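PDB 4FO0: actin-related protein 8, which belongs to the INO80 chromatin remodelling complex, binds ATP with low basal ATPase activity, does not polymerize and is needed to recruit INO80 to DNA damage. Local coordinates for residues I29-D34 and L189-K194; T95-V100 and L350-L355; I116-S121 and Q335-D340; V232-V237 and G266-N271. All blocks are in the same frame, centred on the assembly; numbering follows the deposited sequence.

Contact 1. Residues I29-D34 and L189-K194; sequences IGRATD and LEIPLK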
loop_
_atom_site.group_PDB
_atom_site.type_symbol
_atom_site.label_atom_id
_atom_site.label_comp_id
_atom_site.label_asym_id
_atom_site.label_seq_id
_atom_site.Cartn_x
_atom_site.Cartn_y
_atom_site.Cartn_z
ATOM N N ILE A 29 -9.902 6.482 -6.489
ATOM C CA ILE A 29 -11.247 7.043 -6.454
ATOM C C ILE A 29 -11.847 7.150 -7.860
ATOM O O ILE A 29 -11.133 7.435 -8.823
ATOM C CB ILE A 29 -11.231 8.413 -5.743
ATOM C CG1 ILE A 29 -12.636 8.977 -5.610
ATOM C CG2 ILE A 29 -10.326 9.408 -6.477
ATOM C CD1 ILE A 29 -12.714 10.149 -4.660
ATOM N N GLY A 30 -13.148 6.896 -7.981
ATOM C CA GLY A 30 -13.811 6.965 -9.276
ATOM C C GLY A 30 -15.283 6.624 -9.214
ATOM O O GLY A 30 -15.779 6.207 -8.167
ATOM N N ARG A 31 -15.992 6.811 -10.325
ATOM C CA ARG A 31 -17.377 6.346 -10.438
ATOM C C ARG A 31 -17.386 4.830 -10.547
ATOM O O ARG A 31 -16.474 4.227 -11.135
ATOM C CB ARG A 31 -18.049 6.909 -11.686
ATOM C CG ARG A 31 -18.136 8.403 -11.759
ATOM C CD ARG A 31 -18.553 8.825 -13.144
ATOM N NE ARG A 31 -18.310 10.250 -13.369
ATOM C CZ ARG A 31 -19.228 11.202 -13.226
ATOM N NH1 ARG A 31 -20.468 10.895 -12.846
ATOM N NH2 ARG A 31 -18.908 12.469 -13.456
ATOM N N ALA A 32 -18.424 4.207 -10.006
ATOM C CA ALA A 32 -18.558 2.754 -10.112
ATOM C C ALA A 32 -18.579 2.273 -11.574
ATOM O O ALA A 32 -18.384 1.097 -11.851
ATOM C CB ALA A 32 -19.798 2.287 -9.366
ATOM N N THR A 33 -18.803 3.188 -12.509
ATOM C CA THR A 33 -18.791 2.850 -13.929
ATOM C C THR A 33 -17.416 2.978 -14.575
ATOM O O THR A 33 -17.165 2.388 -15.626
ATOM C CB THR A 33 -19.807 3.696 -14.732
ATOM O OG1 THR A 33 -19.637 5.090 -14.426
ATOM C CG2 THR A 33 -21.206 3.279 -14.376
ATOM N N ASP A 34 -16.526 3.756 -13.966
ATOM C CA ASP A 34 -15.177 3.895 -14.513
ATOM C C ASP A 34 -14.503 2.517 -14.543
ATOM O O ASP A 34 -14.729 1.667 -13.674
ATOM C CB ASP A 34 -14.362 4.937 -13.740
ATOM C CG ASP A 34 -14.959 6.354 -13.836
ATOM O OD1 ASP A 34 -15.642 6.645 -14.842
ATOM O OD2 ASP A 34 -14.741 7.182 -12.918
ATOM N N LEU A 189 -12.694 13.519 -11.611
ATOM C CA LEU A 189 -13.988 12.969 -11.946
ATOM C C LEU A 189 -14.784 14.082 -12.595
ATOM O O LEU A 189 -15.853 13.857 -13.155
ATOM C CB LEU A 189 -14.697 12.473 -10.687
ATOM C CG LEU A 189 -13.901 11.552 -9.750
ATOM C CD1 LEU A 189 -14.860 10.746 -8.888
ATOM C CD2 LEU A 189 -12.942 10.624 -10.499
ATOM N N GLU A 190 -14.247 15.293 -12.507
ATOM C CA GLU A 190 -14.923 16.463 -13.038
ATOM C C GLU A 190 -16.369 16.541 -12.567
ATOM O O GLU A 190 -17.291 16.697 -13.358
ATOM C CB GLU A 190 -14.842 16.463 -14.558
ATOM C CG GLU A 190 -13.411 16.543 -15.062
ATOM C CD GLU A 190 -13.322 16.612 -16.573
ATOM O OE1 GLU A 190 -14.378 16.516 -17.232
ATOM O OE2 GLU A 190 -12.199 16.758 -17.104
ATOM N N ILE A 191 -16.549 16.436 -11.261
ATOM C CA ILE A 191 -17.860 16.553 -10.657
ATOM C C ILE A 191 -17.851 17.724 -9.701
ATOM O O ILE A 191 -17.128 17.704 -8.713
ATOM C CB ILE A 191 -18.206 15.289 -9.877
ATOM C CG1 ILE A 191 -18.250 14.093 -10.828
ATOM C CG2 ILE A 191 -19.526 15.447 -9.131
ATOM C CD1 ILE A 191 -18.571 12.806 -10.141
ATOM N N PRO A 192 -18.640 18.762 -10.004
ATOM C CA PRO A 192 -18.739 19.932 -9.128
ATOM C C PRO A 192 -19.255 19.520 -7.763
ATOM O O PRO A 192 -20.160 18.688 -7.661
ATOM C CB PRO A 192 -19.771 20.823 -9.831
ATOM C CG PRO A 192 -19.758 20.371 -11.254
ATOM C CD PRO A 192 -19.468 18.899 -11.212
ATOM N N LEU A 193 -18.683 20.114 -6.726
ATOM C CA LEU A 193 -18.966 19.716 -5.357
ATOM C C LEU A 193 -20.419 19.934 -4.976
ATOM O O LEU A 193 -21.007 19.139 -4.237
ATOM C CB LEU A 193 -18.033 20.452 -4.395
ATOM C CG LEU A 193 -16.580 19.983 -4.507
ATOM C CD1 LEU A 193 -15.774 20.563 -3.383
ATOM C CD2 LEU A 193 -16.495 18.457 -4.498
ATOM N N LYS A 194 -20.998 21.015 -5.486
ATOM C CA LYS A 194 -22.398 21.320 -5.221
ATOM C C LYS A 194 -23.326 20.210 -5.707
ATOM O O LYS A 194 -24.489 20.168 -5.310
ATOM C CB LYS A 194 -22.787 22.642 -5.880
ATOM C CG LYS A 194 -22.671 22.625 -7.395
ATOM C CD LYS A 194 -23.057 23.972 -7.973
ATOM C CE LYS A 194 -23.202 23.914 -9.486
ATOM N NZ LYS A 194 -24.011 25.066 -9.980
HETATM O O HOH W 1 -15.953 10.583 -13.976
#

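Contact 2. Residues T95-V100 and L350-L355; sequences TRRIPV and LGDEKL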
loop_
_atom_site.group_PDB
_atom_site.type_symbol
_atom_site.label_atom_id
_atom_site.label_comp_id
_atom_site.label_asym_id
_atom_site.label_seq_id
_atom_site.Cartn_x
_atom_site.Cartn_y
_atom_site.Cartn_z
ATOM N N THR A 95 21.152 -26.738 -8.710
ATOM C CA THR A 95 22.394 -26.344 -8.046
ATOM C C THR A 95 22.158 -25.260 -7.012
ATOM O O THR A 95 21.079 -24.663 -6.961
ATOM C CB THR A 95 23.425 -25.829 -9.057
ATOM O OG1 THR A 95 23.030 -24.531 -9.531
ATOM C CG2 THR A 95 23.523 -26.787 -10.229
ATOM N N ARG A 96 23.168 -25.007 -6.183
ATOM C CA ARG A 96 23.130 -23.850 -5.286
ATOM C C ARG A 96 23.287 -22.528 -6.031
ATOM O O ARG A 96 23.990 -22.431 -7.049
ATOM C CB ARG A 96 24.233 -23.920 -4.241
ATOM C CG ARG A 96 24.107 -25.057 -3.280
ATOM C CD ARG A 96 23.070 -24.806 -2.228
ATOM N NE ARG A 96 23.004 -25.948 -1.327
ATOM C CZ ARG A 96 22.091 -26.099 -0.384
ATOM N NH1 ARG A 96 21.157 -25.177 -0.210
ATOM N NH2 ARG A 96 22.113 -27.174 0.377
ATOM N N ARG A 97 22.640 -21.503 -5.491
ATOM C CA ARG A 97 22.785 -20.144 -5.989
ATOM C C ARG A 97 24.083 -19.548 -5.425
ATOM O O ARG A 97 24.246 -19.401 -4.216
ATOM C CB ARG A 97 21.573 -19.326 -5.563
ATOM C CG ARG A 97 21.513 -17.930 -6.123
ATOM C CD ARG A 97 20.792 -17.048 -5.136
ATOM N NE ARG A 97 21.002 -15.632 -5.389
ATOM C CZ ARG A 97 20.289 -14.937 -6.265
ATOM N NH1 ARG A 97 19.335 -15.534 -6.972
ATOM N NH2 ARG A 97 20.528 -13.652 -6.435
ATOM N N ILE A 98 25.019 -19.232 -6.307
ATOM C CA ILE A 98 26.312 -18.716 -5.888
ATOM C C ILE A 98 26.199 -17.242 -5.488
ATOM O O ILE A 98 25.878 -16.380 -6.303
ATOM C CB ILE A 98 27.356 -18.881 -7.018
ATOM C CG1 ILE A 98 27.541 -20.352 -7.362
ATOM C CG2 ILE A 98 28.699 -18.293 -6.631
ATOM C CD1 ILE A 98 28.347 -20.548 -8.626
ATOM N N PRO A 99 26.469 -16.944 -4.223
ATOM C CA PRO A 99 26.374 -15.547 -3.785
ATOM C C PRO A 99 27.451 -14.680 -4.432
ATOM O O PRO A 99 28.535 -15.179 -4.744
ATOM C CB PRO A 99 26.603 -15.644 -2.270
ATOM C CG PRO A 99 27.429 -16.870 -2.103
ATOM C CD PRO A 99 26.947 -17.837 -3.160
ATOM N N VAL A 100 27.154 -13.397 -4.624
ATOM C CA VAL A 100 28.125 -12.445 -5.161
ATOM C C VAL A 100 28.381 -11.356 -4.136
ATOM O O VAL A 100 27.489 -11.013 -3.368
ATOM C CB VAL A 100 27.624 -11.794 -6.447
ATOM C CG1 VAL A 100 27.638 -12.807 -7.590
ATOM C CG2 VAL A 100 26.232 -11.227 -6.228
ATOM N N LEU A 350 24.628 -4.582 -9.834
ATOM C CA LEU A 350 23.893 -5.119 -8.692
ATOM C C LEU A 350 23.905 -6.627 -8.635
ATOM O O LEU A 350 23.822 -7.309 -9.666
ATOM C CB LEU A 350 22.443 -4.651 -8.713
ATOM C CG LEU A 350 22.237 -3.377 -7.911
ATOM C CD1 LEU A 350 20.765 -3.056 -7.800
ATOM C CD2 LEU A 350 22.895 -3.536 -6.550
ATOM N N GLY A 351 23.958 -7.139 -7.412
ATOM C CA GLY A 351 23.865 -8.570 -7.186
ATOM C C GLY A 351 22.630 -9.027 -6.433
ATOM O O GLY A 351 21.496 -8.937 -6.911
ATOM N N ASP A 352 22.855 -9.520 -5.229
ATOM C CA ASP A 352 21.817 -10.238 -4.513
ATOM C C ASP A 352 20.866 -9.279 -3.808
ATOM O O ASP A 352 19.704 -9.604 -3.530
ATOM C CB ASP A 352 22.457 -11.237 -3.548
ATOM C CG ASP A 352 23.361 -12.240 -4.263
ATOM O OD1 ASP A 352 22.978 -12.741 -5.352
ATOM O OD2 ASP A 352 24.467 -12.509 -3.742
ATOM N N GLU A 353 21.358 -8.082 -3.528
ATOM C CA GLU A 353 20.490 -7.030 -3.033
ATOM C C GLU A 353 19.112 -7.013 -3.751
ATOM O O GLU A 353 18.079 -6.777 -3.130
ATOM C CB GLU A 353 21.209 -5.694 -3.152
ATOM C CG GLU A 353 22.257 -5.682 -4.249
ATOM C CD GLU A 353 23.626 -6.171 -3.802
ATOM O OE1 GLU A 353 24.296 -6.844 -4.608
ATOM O OE2 GLU A 353 24.048 -5.863 -2.662
ATOM N N LYS A 354 19.090 -7.295 -5.047
ATOM C CA LYS A 354 17.828 -7.288 -5.789
ATOM C C LYS A 354 16.844 -8.327 -5.294
ATOM O O LYS A 354 15.641 -8.175 -5.494
ATOM C CB LYS A 354 18.056 -7.488 -7.290
ATOM C CG LYS A 354 18.794 -6.348 -7.969
ATOM C CD LYS A 354 18.981 -6.638 -9.436
ATOM C CE LYS A 354 19.997 -7.735 -9.652
ATOM N NZ LYS A 354 20.000 -8.100 -11.084
ATOM N N LEU A 355 17.361 -9.387 -4.671
ATOM C CA LEU A 355 16.532 -10.474 -4.145
ATOM C C LEU A 355 16.403 -10.428 -2.622
ATOM O O LEU A 355 15.359 -10.717 -2.078
ATOM C CB LEU A 355 17.089 -11.828 -4.573
ATOM C CG LEU A 355 16.441 -13.080 -3.976
ATOM C CD1 LEU A 355 15.010 -13.289 -4.486
ATOM C CD2 LEU A 355 17.296 -14.265 -4.334
HETATM O O HOH W 2 19.700 -10.938 -8.241
HETATM O O HOH W 3 25.368 -9.249 -3.654
#

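Contact 3. Residues I116-S121 and Q335-D340; sequences ILDHCS and QIRHPD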
loop_
_atom_site.group_PDB
_atom_site.type_symbol
_atom_site.label_atom_id
_atom_site.label_comp_id
_atom_site.label_asym_id
_atom_site.label_seq_id
_atom_site.Cartn_x
_atom_site.Cartn_y
_atom_site.Cartn_z
ATOM N N ILE A 116 25.193 12.912 -18.657
ATOM C CA ILE A 116 23.966 13.698 -18.783
ATOM C C ILE A 116 23.223 13.364 -20.081
ATOM O O ILE A 116 23.816 13.270 -21.159
ATOM C CB ILE A 116 24.127 15.246 -18.561
ATOM C CG1 ILE A 116 24.297 15.962 -19.881
ATOM C CG2 ILE A 116 25.255 15.604 -17.561
ATOM C CD1 ILE A 116 25.689 15.872 -20.384
ATOM N N LEU A 117 21.922 13.130 -19.951
ATOM C CA LEU A 117 21.088 12.827 -21.099
ATOM C C LEU A 117 20.569 14.129 -21.681
ATOM O O LEU A 117 20.341 14.230 -22.880
ATOM C CB LEU A 117 19.909 11.964 -20.680
ATOM C CG LEU A 117 20.214 10.542 -20.224
ATOM C CD1 LEU A 117 18.913 9.769 -20.080
ATOM C CD2 LEU A 117 21.134 9.876 -21.224
ATOM N N ASP A 118 20.402 15.122 -20.809
ATOM C CA ASP A 118 19.806 16.408 -21.158
ATOM C C ASP A 118 20.271 17.488 -20.200
ATOM O O ASP A 118 20.466 17.235 -19.022
ATOM C CB ASP A 118 18.279 16.340 -21.105
ATOM C CG ASP A 118 17.656 16.019 -22.452
ATOM O OD1 ASP A 118 17.587 16.938 -23.302
ATOM O OD2 ASP A 118 17.226 14.858 -22.648
ATOM N N HIS A 119 20.451 18.696 -20.707
ATOM C CA HIS A 119 20.924 19.779 -19.885
ATOM C C HIS A 119 19.988 20.015 -18.748
ATOM O O HIS A 119 20.409 20.235 -17.600
ATOM C CB HIS A 119 21.064 21.043 -20.708
ATOM C CG HIS A 119 21.534 22.229 -19.918
ATOM N ND1 HIS A 119 20.725 23.238 -19.594
ATOM C CD2 HIS A 119 22.773 22.534 -19.381
ATOM C CE1 HIS A 119 21.406 24.146 -18.888
ATOM N NE2 HIS A 119 22.660 23.714 -18.760
ATOM N N CYS A 120 18.700 19.977 -19.046
ATOM C CA CYS A 120 17.688 20.101 -18.019
ATOM C C CYS A 120 16.899 18.814 -17.904
ATOM O O CYS A 120 16.710 18.103 -18.879
ATOM C CB CYS A 120 16.764 21.273 -18.327
ATOM S SG CYS A 120 17.475 22.867 -17.877
ATOM N N SER A 121 16.452 18.514 -16.694
ATOM C CA SER A 121 15.836 17.233 -16.407
ATOM C C SER A 121 14.477 17.108 -17.071
ATOM O O SER A 121 14.043 16.017 -17.405
ATOM C CB SER A 121 15.704 17.035 -14.904
ATOM O OG SER A 121 14.699 17.864 -14.373
ATOM N N GLN A 335 17.957 6.369 -14.504
ATOM C CA GLN A 335 17.944 7.819 -14.692
ATOM C C GLN A 335 17.596 8.589 -13.423
ATOM O O GLN A 335 16.916 8.080 -12.537
ATOM C CB GLN A 335 16.929 8.194 -15.766
ATOM C CG GLN A 335 17.235 7.636 -17.137
ATOM C CD GLN A 335 16.325 8.216 -18.203
ATOM O OE1 GLN A 335 15.547 9.136 -17.942
ATOM N NE2 GLN A 335 16.419 7.683 -19.413
ATOM N N ILE A 336 18.060 9.826 -13.337
ATOM C CA ILE A 336 17.471 10.756 -12.391
ATOM C C ILE A 336 17.075 12.016 -13.148
ATOM O O ILE A 336 17.883 12.598 -13.848
ATOM C CB ILE A 336 18.410 11.130 -11.249
ATOM C CG1 ILE A 336 18.999 9.876 -10.586
ATOM C CG2 ILE A 336 17.647 11.971 -10.234
ATOM C CD1 ILE A 336 19.842 10.180 -9.328
ATOM N N ARG A 337 15.817 12.411 -13.023
ATOM C CA ARG A 337 15.319 13.628 -13.641
ATOM C C ARG A 337 14.636 14.489 -12.586
ATOM O O ARG A 337 13.426 14.713 -12.629
ATOM C CB ARG A 337 14.342 13.291 -14.765
ATOM C CG ARG A 337 14.964 12.449 -15.860
ATOM C CD ARG A 337 14.010 12.269 -17.030
ATOM N NE ARG A 337 14.707 11.871 -18.250
ATOM C CZ ARG A 337 15.121 12.723 -19.188
ATOM N NH1 ARG A 337 14.905 14.022 -19.046
ATOM N NH2 ARG A 337 15.751 12.280 -20.270
ATOM N N HIS A 338 15.418 14.980 -11.636
ATOM C CA HIS A 338 14.864 15.832 -10.602
ATOM C C HIS A 338 14.817 17.279 -11.018
ATOM O O HIS A 338 15.609 17.727 -11.841
ATOM C CB HIS A 338 15.665 15.684 -9.323
ATOM C CG HIS A 338 15.484 14.351 -8.675
ATOM N ND1 HIS A 338 16.212 13.948 -7.575
ATOM C CD2 HIS A 338 14.650 13.327 -8.976
ATOM C CE1 HIS A 338 15.836 12.730 -7.230
ATOM N NE2 HIS A 338 14.894 12.327 -8.066
ATOM N N PRO A 339 13.881 18.028 -10.443
ATOM C CA PRO A 339 13.918 19.469 -10.706
ATOM C C PRO A 339 15.255 20.048 -10.215
ATOM O O PRO A 339 15.855 19.489 -9.294
ATOM C CB PRO A 339 12.740 20.009 -9.879
ATOM C CG PRO A 339 11.887 18.798 -9.561
ATOM C CD PRO A 339 12.853 17.656 -9.459
ATOM N N ASP A 340 15.733 21.129 -10.831
ATOM C CA ASP A 340 16.954 21.797 -10.366
ATOM C C ASP A 340 18.214 20.964 -10.633
ATOM O O ASP A 340 19.280 21.207 -10.064
ATOM C CB ASP A 340 16.854 22.136 -8.872
ATOM C CG ASP A 340 16.181 23.489 -8.604
ATOM O OD1 ASP A 340 15.682 24.132 -9.563
ATOM O OD2 ASP A 340 16.147 23.904 -7.416
#

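Contact 4. Residues V232-V237 and G266-N271; sequences VHQESV and GVSHRN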
loop_
_atom_site.group_PDB
_atom_site.type_symbol
_atom_site.label_atom_id
_atom_site.label_comp_id
_atom_site.label_asym_id
_atom_site.label_seq_id
_atom_site.Cartn_x
_atom_site.Cartn_y
_atom_site.Cartn_z
ATOM N N VAL A 232 -20.355 1.538 3.691
ATOM C CA VAL A 232 -19.005 1.257 4.132
ATOM C C VAL A 232 -18.757 -0.239 4.050
ATOM O O VAL A 232 -19.612 -1.031 4.429
ATOM C CB VAL A 232 -18.787 1.737 5.570
ATOM C CG1 VAL A 232 -17.449 1.288 6.058
ATOM C CG2 VAL A 232 -18.904 3.232 5.631
ATOM N N HIS A 233 -17.599 -0.631 3.536
ATOM C CA HIS A 233 -17.236 -2.035 3.554
ATOM C C HIS A 233 -15.733 -2.218 3.729
ATOM O O HIS A 233 -14.952 -1.303 3.483
ATOM C CB HIS A 233 -17.710 -2.721 2.279
ATOM C CG HIS A 233 -18.248 -4.098 2.506
ATOM N ND1 HIS A 233 -17.885 -4.866 3.593
ATOM C CD2 HIS A 233 -19.135 -4.835 1.797
ATOM C CE1 HIS A 233 -18.519 -6.025 3.536
ATOM N NE2 HIS A 233 -19.282 -6.030 2.457
ATOM N N GLN A 234 -15.332 -3.408 4.148
ATOM C CA GLN A 234 -13.926 -3.699 4.350
ATOM C C GLN A 234 -13.228 -3.959 3.035
ATOM O O GLN A 234 -13.789 -4.586 2.141
ATOM C CB GLN A 234 -13.770 -4.899 5.250
ATOM C CG GLN A 234 -14.460 -4.709 6.556
ATOM C CD GLN A 234 -14.604 -6.003 7.280
ATOM O OE1 GLN A 234 -13.844 -6.296 8.202
ATOM N NE2 GLN A 234 -15.566 -6.813 6.855
ATOM N N GLU A 235 -11.994 -3.483 2.930
ATOM C CA GLU A 235 -11.261 -3.586 1.687
ATOM C C GLU A 235 -10.968 -5.066 1.383
ATOM O O GLU A 235 -10.842 -5.461 0.226
ATOM C CB GLU A 235 -9.991 -2.708 1.722
ATOM C CG GLU A 235 -8.888 -3.196 2.674
ATOM C CD GLU A 235 -7.911 -2.094 3.145
ATOM O OE1 GLU A 235 -7.334 -2.252 4.248
ATOM O OE2 GLU A 235 -7.702 -1.088 2.430
ATOM N N SER A 236 -10.891 -5.888 2.421
ATOM C CA SER A 236 -10.614 -7.313 2.235
ATOM C C SER A 236 -11.777 -8.043 1.544
ATOM O O SER A 236 -11.569 -8.843 0.633
ATOM C CB SER A 236 -10.313 -7.970 3.577
ATOM O OG SER A 236 -11.286 -7.584 4.532
ATOM N N VAL A 237 -13.002 -7.777 1.984
ATOM C CA VAL A 237 -14.148 -8.404 1.363
ATOM C C VAL A 237 -14.284 -7.904 -0.069
ATOM O O VAL A 237 -14.549 -8.686 -0.992
ATOM C CB VAL A 237 -15.436 -8.116 2.133
ATOM C CG1 VAL A 237 -16.616 -8.696 1.392
ATOM C CG2 VAL A 237 -15.344 -8.667 3.531
ATOM N N GLY A 266 -18.214 -13.054 1.616
ATOM C CA GLY A 266 -18.482 -11.695 2.061
ATOM C C GLY A 266 -18.223 -11.488 3.545
ATOM O O GLY A 266 -18.560 -10.446 4.116
ATOM N N VAL A 267 -17.614 -12.475 4.188
ATOM C CA VAL A 267 -17.339 -12.331 5.607
ATOM C C VAL A 267 -15.869 -12.534 5.949
ATOM O O VAL A 267 -15.295 -13.598 5.709
ATOM C CB VAL A 267 -18.180 -13.303 6.432
ATOM C CG1 VAL A 267 -17.988 -13.032 7.905
ATOM C CG2 VAL A 267 -19.627 -13.167 6.047
ATOM N N SER A 268 -15.263 -11.492 6.505
ATOM C CA SER A 268 -13.920 -11.601 7.044
ATOM C C SER A 268 -14.012 -12.174 8.449
ATOM O O SER A 268 -14.660 -11.598 9.327
ATOM C CB SER A 268 -13.248 -10.232 7.076
ATOM O OG SER A 268 -12.003 -10.317 7.745
ATOM N N HIS A 269 -13.379 -13.317 8.672
ATOM C CA HIS A 269 -13.445 -13.933 9.989
ATOM C C HIS A 269 -12.513 -13.239 10.974
ATOM O O HIS A 269 -11.292 -13.348 10.856
ATOM C CB HIS A 269 -13.143 -15.427 9.889
ATOM C CG HIS A 269 -14.147 -16.180 9.071
ATOM N ND1 HIS A 269 -15.507 -16.003 9.219
ATOM C CD2 HIS A 269 -13.990 -17.102 8.091
ATOM C CE1 HIS A 269 -16.145 -16.784 8.364
ATOM N NE2 HIS A 269 -15.248 -17.462 7.670
ATOM N N ARG A 270 -13.098 -12.522 11.933
ATOM C CA ARG A 270 -12.336 -11.759 12.932
ATOM C C ARG A 270 -11.108 -12.487 13.462
ATOM O O ARG A 270 -10.025 -11.910 13.551
ATOM C CB ARG A 270 -13.213 -11.412 14.132
ATOM C CG ARG A 270 -14.244 -10.346 13.901
ATOM C CD ARG A 270 -14.956 -10.054 15.207
ATOM N NE ARG A 270 -15.948 -8.995 15.068
ATOM C CZ ARG A 270 -15.725 -7.720 15.372
ATOM N NH1 ARG A 270 -14.534 -7.343 15.839
ATOM N NH2 ARG A 270 -16.698 -6.825 15.214
ATOM N N ASN A 271 -11.293 -13.747 13.846
ATOM C CA ASN A 271 -10.216 -14.524 14.444
ATOM C C ASN A 271 -9.038 -14.753 13.517
ATOM O O ASN A 271 -7.980 -15.201 13.948
ATOM C CB ASN A 271 -10.739 -15.874 14.934
ATOM C CG ASN A 271 -11.635 -15.745 16.144
ATOM O OD1 ASN A 271 -11.634 -14.714 16.833
ATOM N ND2 ASN A 271 -12.404 -16.794 16.419
#

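Contact 1. Residues I29-D34 and L189-K194
Arg31 and Ile191 meet because each first torsion sets its leading branch beside the backbone N: chi1 is -60° at Arg31, whose chain then runs extended to NE, and -62° at Ile191. The two side chains approach from opposite directions, and Ile191 CD1 lies over one face of the guanidinium, offset toward its rim, 3.5 Å from Arg31 CZ. At the edge of that group, Arg31 NH2 gives a weak hydrogen bond to Leu189 O (3.4 Å). The stronger grip lies elsewhere, since Arg31 NH1 bonds Tyr199 OH and Asn15 O. A leucine in place of Arg31 would probably leave the Tyr199 hydroxyl and Asn15 O without this partner and Ile191 without its flat cover. Leu189, branched and apolar, packs CD1 on the Gly30 backbone, 3.9 Å from Gly30 CA, and 4.3 Å from Ile29 CG1. The type I turn from Arg31 to Asp34 is closed by Asp34 N to Arg31 O, and Asp34 OD2 also accepts Arg31 N at 2.9 Å. Behind these residues, Ile18 of strand 17-21 touches Ile29, Leu189 and Ile191, and Ile185 of helix 170-187 packs on both isoleucines, so the loop after that helix is tucked against strand 26-31.

Contact 2. Residues T95-V100 and L350-L355
Where strand 343-350 gives way to helix 353-359, in what corresponds to subdomain 4 of the actin fold, Asp352 receives the loop 95-100 through both carboxylate oxygens. Arg97 NH2 forms a salt bridge with Asp352 OD1 at 2.8 Å; the oxygen lies near the guanidinium plane but is met on its anti side, and the two flat groups are turned 61° apart. Asp352 OD2, met on the syn side, accepts Val100 N at 3.0 Å in an almost straight bond (174°). A short acid fits here because its two oxygens serve a cation and a backbone N-H at once; a valine in its place would probably leave the buried Arg97 charge without its mate and Val100 N without an acceptor. With CG anti to the backbone N (chi1 -174°), Arg97 stretches across to Leu355, whose CD2 sits over the centre of one guanidinium face, 3.6 Å from Arg97 CZ. Arg97 NH1 turns instead to Ile326 O. Val100 CG2 lies 3.7 Å from Gly351 CA, where a beta carbon would collide. A water accepts from Asp352 N and probably donates to Val100 O, linking the two backbones. Ile86 of helix 71-88 touches both Arg97 and Leu355. The result is a strand-to-helix junction at the end of an antiparallel sheet, clasped through an aspartate whose two oxygens take different partners.

Contact 3. Residues I116-S121 and Q335-D340
Arg337 has three oxygens of different kinds around the edge of its guanidinium, all near its plane: the backbone Ser121 O, the carboxylate Asp118 OD2 and the amide Gln335 OE1. Arg337 NH1 donates to Ser121 O at 2.7 Å, reaching that carbonyl from above its plane. Arg337 NE donates to Gln335 OE1 at 2.9 Å, a bond inside the 335-340 segment that fixes the rotation of the group. Arg337 NH2 faces Asp118 OD2 across a long salt bridge of 3.8 Å, with the two planes 54° apart. Arginine suits the place because its planar group carries donors along several edges. Leu117 crosses Gln335 at about a right angle, its CD1 lying 3.6 Å from Gln335 CD. At the other end, Ser121 OG, placed between its backbone N and carbonyl carbon (chi1 72°), donates to His338 O at 2.7 Å and is itself engaged by Asn123 N; a small hydroxyl suits this buried spot, where Ser121 CA lies 4.6 Å from Arg337 CA. The segments carry the ends of strands 115-118 and 330-336, which flank strand 343-350 in a three-stranded antiparallel sheet. Leu117 and Asp118 both face Ala343, a classic beta bulge.

Contact 4. Residues V232-V237 and G266-N271
Val237 meets Gly266 where strand 229-234 passes directly into helix 235-243, an element that in the actin fold corresponds to the hinge helix between subdomains 1 and 3; the loop 266-271, after strand 258-264, would then belong to subdomain 3. Apolar packing carries most of the contact. Val237 CG1 is anti to the backbone N (chi1 176°), and both methyls rest on the glycine: CG1 lies 3.6 Å from Gly266 CA and CG2 lies 3.7 Å from Gly266 O. The beta-branched valine offers two methyls close to its own helix, while Gly266, with a positive phi of 78°, presents bare backbone to them. Ser268 adds its CB, 4.2 Å from Ser236 OG and also near the side chain of Gln234, the N-cap residue of the helix.

Polar linkage is indirect, for no hydrogen bond joins the two segments. Instead Ser236 OG and Ser268 OG each bond to Asp207 OD1, and Ser268 OG is also bound by Arg273 NE. The carboxylate thus ties the helix start and the loop together through two hydroxyls, and serine is suited to both places because it is small and polar enough for a buried site, where Cys261 of strand 258-264 touches both.

Ring placement is the third element. Gly266 O lies at the edge of the His233 imidazole, near its plane, 4.5 Å from CE1. The ring is steadied from its own strand, since Gln234 N donates to His233 ND1 at 3.0 Å, tilted 21° from the ring plane.

Overall arrangement
Contacts 1 and 4 share one sheet, through strand 26-31 in the first and strand 229-234 in the second, with nearest atoms about 12 Å apart. Contact 3 lies at one end of the three-stranded antiparallel sheet, and contact 2 just past the other end of its strand 343-350, again with nearest atoms about 12 Å apart. Between the pairs lies the nucleotide cleft: the side chains of Ile29, Leu355 and Ser236 are about 12, 13 and 11 Å from ATP. Contact 4 comes closest to a binding residue, Ser236 lying about 7 Å from Asp252, side chain to side chain. Along the chain, contact 2 encloses both contacts 3 and 4, while contact 1 closes before contact 4 opens.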